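F5/8 type C domain protein (Clostridium perfringens, PDB 7JRM) probably binds host mucin glycans through a CBM51 carbohydrate-binding module, as a non-catalytic part of the O-glycopeptidase ZmpB. Local coordinates at residues 308-313 with 323-328; 94-99 with 105-110. All blocks are in the same frame, centred on the assembly; numbering follows the deposited sequence.

Contact 1: 308-313 with 323-328; sequences KSIQNQ and GDMYSL
I310 and Q313 meet M325 and L328 in a small apolar contact between helix 304-314 and the short helix 322-326 with the loop that follows it. The two helices lead into strand 330-332, the first of a series of parallel strands whose Leu-rich sequence is consistent with a leucine-rich-repeat-like region that the helices would cap. The contact buries 161 Å², both sides summed, and is made by side chains alone: the CA atoms of I310 and M325 stay 8.6 Å apart. I310 gives the largest share, with L328 close behind. CD1 of I310, at the end of an extended CG1 arm (chi2 172°), touches SD of M325 at 4.0 Å, and the two side chains cross at about a right angle. Chi1 and the bend at chi2, both near -64°, bring SD of M325 towards I310 although its CB does not point there; a further bend at chi3 sets only the terminal CE. The other branch of I310, CG2, lies 4.5 Å from CD2 of L328, so that isoleucine addresses both partners with separate methyls. One helical turn on, CG of Q313 rests 4.1 Å from CD1 of L328. Only the aliphatic part of Q313 is used here; its amide OE1 accepts a bond from the backbone N of T332 and ties the helix to the following strand. The end of the second segment is tightened by S327, whose OG and backbone N both donate to O of D324, the OG bond measuring 3.0 Å. Around the contact, I310 and Q313 also lie on L331 of strand 330-332, L328 on L314 of the first helix, and M325 on I320 and A345, while D324 pairs with K316 from the intervening loop.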
loop_
_atom_site.group_PDB
_atom_site.type_symbol
_atom_site.label_atom_id
_atom_site.label_comp_id
_atom_site.label_asym_id
_atom_site.label_seq_id
_atom_site.Cartn_x
_atom_site.Cartn_y
_atom_site.Cartn_z
ATOM N N LYS A 308 42.417 15.849 -4.741
ATOM C CA LYS A 308 43.517 14.897 -4.853
ATOM C C LYS A 308 43.200 13.602 -4.116
ATOM O O LYS A 308 43.588 12.515 -4.562
ATOM C CB LYS A 308 44.805 15.523 -4.317
ATOM C CG LYS A 308 46.021 14.611 -4.383
ATOM C CD LYS A 308 46.282 14.138 -5.802
ATOM C CE LYS A 308 47.571 13.338 -5.886
ATOM N NZ LYS A 308 48.765 14.184 -5.614
ATOM N N SER A 309 42.492 13.695 -2.987
ATOM C CA SER A 309 42.134 12.496 -2.236
ATOM C C SER A 309 41.170 11.618 -3.023
ATOM O O SER A 309 41.297 10.387 -3.018
ATOM C CB SER A 309 41.528 12.886 -0.887
ATOM O OG SER A 309 42.535 13.250 0.041
ATOM N N ILE A 310 40.202 12.230 -3.707
ATOM C CA ILE A 310 39.261 11.458 -4.513
ATOM C C ILE A 310 39.958 10.883 -5.740
ATOM O O ILE A 310 39.683 9.749 -6.153
ATOM C CB ILE A 310 38.052 12.332 -4.896
ATOM C CG1 ILE A 310 37.244 12.697 -3.649
ATOM C CG2 ILE A 310 37.168 11.622 -5.912
ATOM C CD1 ILE A 310 36.147 13.706 -3.905
ATOM N N GLN A 311 40.878 11.647 -6.335
ATOM C CA GLN A 311 41.613 11.153 -7.495
ATOM C C GLN A 311 42.485 9.960 -7.129
ATOM O O GLN A 311 42.645 9.030 -7.929
ATOM C CB GLN A 311 42.461 12.275 -8.093
ATOM C CG GLN A 311 41.689 13.227 -8.993
ATOM C CD GLN A 311 42.475 14.478 -9.331
ATOM O OE1 GLN A 311 43.507 14.760 -8.722
ATOM N NE2 GLN A 311 41.989 15.237 -10.306
ATOM N N ASN A 312 43.057 9.966 -5.922
ATOM C CA ASN A 312 43.871 8.837 -5.485
ATOM C C ASN A 312 43.021 7.590 -5.277
ATOM O O ASN A 312 43.466 6.472 -5.560
ATOM C CB ASN A 312 44.619 9.193 -4.200
ATOM C CG ASN A 312 45.989 9.783 -4.467
ATOM O OD1 ASN A 312 46.814 9.180 -5.154
ATOM N ND2 ASN A 312 46.241 10.966 -3.919
ATOM N N GLN A 313 41.792 7.763 -4.784
ATOM C CA GLN A 313 40.929 6.616 -4.529
ATOM C C GLN A 313 40.367 6.029 -5.818
ATOM O O GLN A 313 40.172 4.812 -5.910
ATOM C CB GLN A 313 39.789 7.019 -3.593
ATOM C CG GLN A 313 38.984 5.850 -3.047
ATOM C CD GLN A 313 39.467 5.394 -1.686
ATOM O OE1 GLN A 313 39.890 6.205 -0.860
ATOM N NE2 GLN A 313 39.402 4.091 -1.441
ATOM N N GLY A 323 29.055 10.769 -11.630
ATOM C CA GLY A 323 29.241 9.333 -11.758
ATOM C C GLY A 323 30.440 8.840 -10.973
ATOM O O GLY A 323 30.406 7.758 -10.382
ATOM N N ASP A 324 31.518 9.629 -10.956
ATOM C CA ASP A 324 32.641 9.325 -10.077
ATOM C C ASP A 324 32.213 9.372 -8.616
ATOM O O ASP A 324 32.556 8.481 -7.831
ATOM C CB ASP A 324 33.790 10.303 -10.323
ATOM C CG ASP A 324 34.545 10.007 -11.603
ATOM O OD1 ASP A 324 34.725 8.816 -11.927
ATOM O OD2 ASP A 324 34.963 10.970 -12.279
ATOM N N MET A 325 31.450 10.402 -8.236
ATOM C CA MET A 325 31.023 10.542 -6.848
ATOM C C MET A 325 30.099 9.404 -6.432
ATOM O O MET A 325 30.186 8.905 -5.304
ATOM C CB MET A 325 30.337 11.893 -6.642
ATOM C CG MET A 325 31.249 13.090 -6.851
ATOM S SD MET A 325 32.602 13.154 -5.659
ATOM C CE MET A 325 31.701 13.167 -4.116
ATOM N N TYR A 326 29.209 8.975 -7.332
ATOM C CA TYR A 326 28.300 7.877 -7.022
ATOM C C TYR A 326 29.032 6.561 -6.801
ATOM O O TYR A 326 28.461 5.641 -6.205
ATOM C CB TYR A 326 27.274 7.707 -8.145
ATOM C CG TYR A 326 26.118 8.682 -8.093
ATOM C CD1 TYR A 326 26.084 9.704 -7.152
ATOM C CD2 TYR A 326 25.058 8.579 -8.987
ATOM C CE1 TYR A 326 25.028 10.596 -7.104
ATOM C CE2 TYR A 326 23.998 9.467 -8.946
ATOM C CZ TYR A 326 23.988 10.473 -8.001
ATOM O OH TYR A 326 22.938 11.361 -7.954
ATOM N N SER A 327 30.276 6.451 -7.262
ATOM C CA SER A 327 31.025 5.205 -7.178
ATOM C C SER A 327 31.828 5.060 -5.890
ATOM O O SER A 327 32.381 3.982 -5.647
ATOM C CB SER A 327 31.964 5.078 -8.382
ATOM O OG SER A 327 33.252 5.579 -8.079
ATOM N N LEU A 328 31.909 6.103 -5.062
ATOM C CA LEU A 328 32.627 5.999 -3.796
ATOM C C LEU A 328 31.817 5.194 -2.791
ATOM O O LEU A 328 30.720 5.600 -2.391
ATOM C CB LEU A 328 32.943 7.377 -3.218
ATOM C CG LEU A 328 34.064 8.255 -3.791
ATOM C CD1 LEU A 328 35.314 7.437 -4.094
ATOM C CD2 LEU A 328 33.623 9.062 -5.000
#

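Contact 2: 94-99 with 105-110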
loop_
_atom_site.group_PDB
_atom_site.type_symbol
_atom_site.label_atom_id
_atom_site.label_comp_id
_atom_site.label_asym_id
_atom_site.label_seq_id
_atom_site.Cartn_x
_atom_site.Cartn_y
_atom_site.Cartn_z
ATOM N N ALA A 94 -45.653 -8.800 2.492
ATOM C CA ALA A 94 -45.197 -10.147 2.805
ATOM C C ALA A 94 -46.395 -11.036 3.092
ATOM O O ALA A 94 -47.223 -10.711 3.949
ATOM C CB ALA A 94 -44.243 -10.144 4.004
ATOM N N THR A 95 -46.484 -12.151 2.373
ATOM C CA THR A 95 -47.463 -13.190 2.641
ATOM C C THR A 95 -46.734 -14.460 3.057
ATOM O O THR A 95 -45.570 -14.669 2.701
ATOM C CB THR A 95 -48.347 -13.472 1.419
ATOM O OG1 THR A 95 -47.566 -14.095 0.394
ATOM C CG2 THR A 95 -48.941 -12.179 0.883
ATOM N N ILE A 96 -47.421 -15.301 3.821
ATOM C CA ILE A 96 -46.820 -16.518 4.355
ATOM C C ILE A 96 -47.931 -17.524 4.620
ATOM O O ILE A 96 -48.998 -17.172 5.132
ATOM C CB ILE A 96 -45.992 -16.215 5.625
ATOM C CG1 ILE A 96 -45.391 -17.496 6.203
ATOM C CG2 ILE A 96 -46.832 -15.482 6.663
ATOM C CD1 ILE A 96 -44.230 -17.245 7.145
ATOM N N GLY A 97 -47.680 -18.783 4.253
ATOM C CA GLY A 97 -48.706 -19.804 4.377
ATOM C C GLY A 97 -48.988 -20.214 5.809
ATOM O O GLY A 97 -50.116 -20.594 6.137
ATOM N N SER A 98 -47.981 -20.148 6.676
ATOM C CA SER A 98 -48.139 -20.541 8.068
ATOM C C SER A 98 -47.120 -19.793 8.912
ATOM O O SER A 98 -45.959 -19.658 8.518
ATOM C CB SER A 98 -47.971 -22.053 8.246
ATOM O OG SER A 98 -48.293 -22.453 9.566
ATOM N N GLY A 99 -47.560 -19.318 10.076
ATOM C CA GLY A 99 -46.688 -18.533 10.928
ATOM C C GLY A 99 -46.564 -17.098 10.441
ATOM O O GLY A 99 -47.468 -16.547 9.810
ATOM N N ARG A 105 -34.132 -14.751 11.482
ATOM C CA ARG A 105 -34.469 -15.996 12.155
ATOM C C ARG A 105 -35.334 -16.839 11.231
ATOM O O ARG A 105 -35.977 -16.327 10.311
ATOM C CB ARG A 105 -35.213 -15.762 13.480
ATOM C CG ARG A 105 -34.571 -14.748 14.415
ATOM C CD ARG A 105 -33.251 -15.254 14.971
ATOM N NE ARG A 105 -33.421 -16.410 15.846
ATOM C CZ ARG A 105 -32.536 -16.785 16.764
ATOM N NH1 ARG A 105 -31.418 -16.091 16.928
ATOM N NH2 ARG A 105 -32.768 -17.849 17.518
ATOM N N ALA A 106 -35.344 -18.145 11.488
ATOM C CA ALA A 106 -36.250 -19.028 10.774
ATOM C C ALA A 106 -37.687 -18.778 11.228
ATOM O O ALA A 106 -37.947 -18.076 12.209
ATOM C CB ALA A 106 -35.861 -20.489 10.992
ATOM N N VAL A 107 -38.635 -19.366 10.493
ATOM C CA VAL A 107 -40.045 -19.157 10.811
ATOM C C VAL A 107 -40.392 -19.763 12.165
ATOM O O VAL A 107 -41.334 -19.319 12.834
ATOM C CB VAL A 107 -40.936 -19.720 9.682
ATOM C CG1 VAL A 107 -40.882 -21.242 9.659
ATOM C CG2 VAL A 107 -42.370 -19.227 9.833
ATOM N N SER A 108 -39.634 -20.766 12.604
ATOM C CA SER A 108 -39.854 -21.381 13.906
ATOM C C SER A 108 -39.215 -20.598 15.047
ATOM O O SER A 108 -39.339 -21.008 16.206
ATOM C CB SER A 108 -39.323 -22.817 13.903
ATOM O OG SER A 108 -37.929 -22.842 14.149
ATOM N N GLY A 109 -38.545 -19.485 14.755
ATOM C CA GLY A 109 -37.849 -18.716 15.759
ATOM C C GLY A 109 -36.404 -19.111 15.973
ATOM O O GLY A 109 -35.636 -18.320 16.533
ATOM N N ASN A 110 -36.012 -20.308 15.547
ATOM C CA ASN A 110 -34.630 -20.736 15.666
ATOM C C ASN A 110 -33.760 -20.005 14.644
ATOM O O ASN A 110 -34.242 -19.246 13.797
ATOM C CB ASN A 110 -34.517 -22.245 15.465
ATOM C CG ASN A 110 -35.072 -23.029 16.635
ATOM O OD1 ASN A 110 -34.997 -22.593 17.784
ATOM N ND2 ASN A 110 -35.637 -24.196 16.347
#
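I96 and S98, just after edge strand 93-95, meet V107 at the corner of a type I beta turn, A106 to G109, in the beta-sheet framework of the NPCBM (CBM51) domain. This is a surface contact between two loops, burying 83 Å². CG2 of V107 is the atom that makes it: it lies 3.8 Å from CD1 of I96 and equally far from O of S98, a carbonyl that the contact buries and that has no polar partner in the model. With CG1 of I96 anti to its backbone nitrogen (chi1 179°) and the arm extended beyond it, CD1 is carried across to the valine. At chi1 70° CG2 of V107 stands anti to its backbone N and faces I96, while CG1 takes the crowded position between N and the carbonyl carbon. I96 also touches T130 and H131 of strand 127-131, and V107 touches H215 of strand 215-224. The turn that presents V107 is closed by G109 N donating to O of A106 at 3.0 Å, and A106 N also bonds to O of N110. R105 holds the far end of the turn: its guanidinium approaches side-on, with G109 O at its edge and in its plane, so that NE (3.0 Å) and NH2 (3.1 Å) both donate to that one oxygen.

In the fold
The two contacts lie at opposite sides of the centre of an elongated chain. Their centres are 85 Å apart and their nearest atoms about 66 Å apart, so neither touches the other; along the sequence contact 2 closes before contact 1 opens, with the rest of the module's strands and the helices 232-242, 251-270 and 273-288 between them. Contact 2 belongs to the carbohydrate-binding module and lies in the same module as the calcium ion, about 11 Å from it at the side chain of S98, and none of its residues is among the ligands S163, V206, D208, G210 and D214. Contact 1 is buried, contact 2 lies at the surface, and both are small and chiefly apolar.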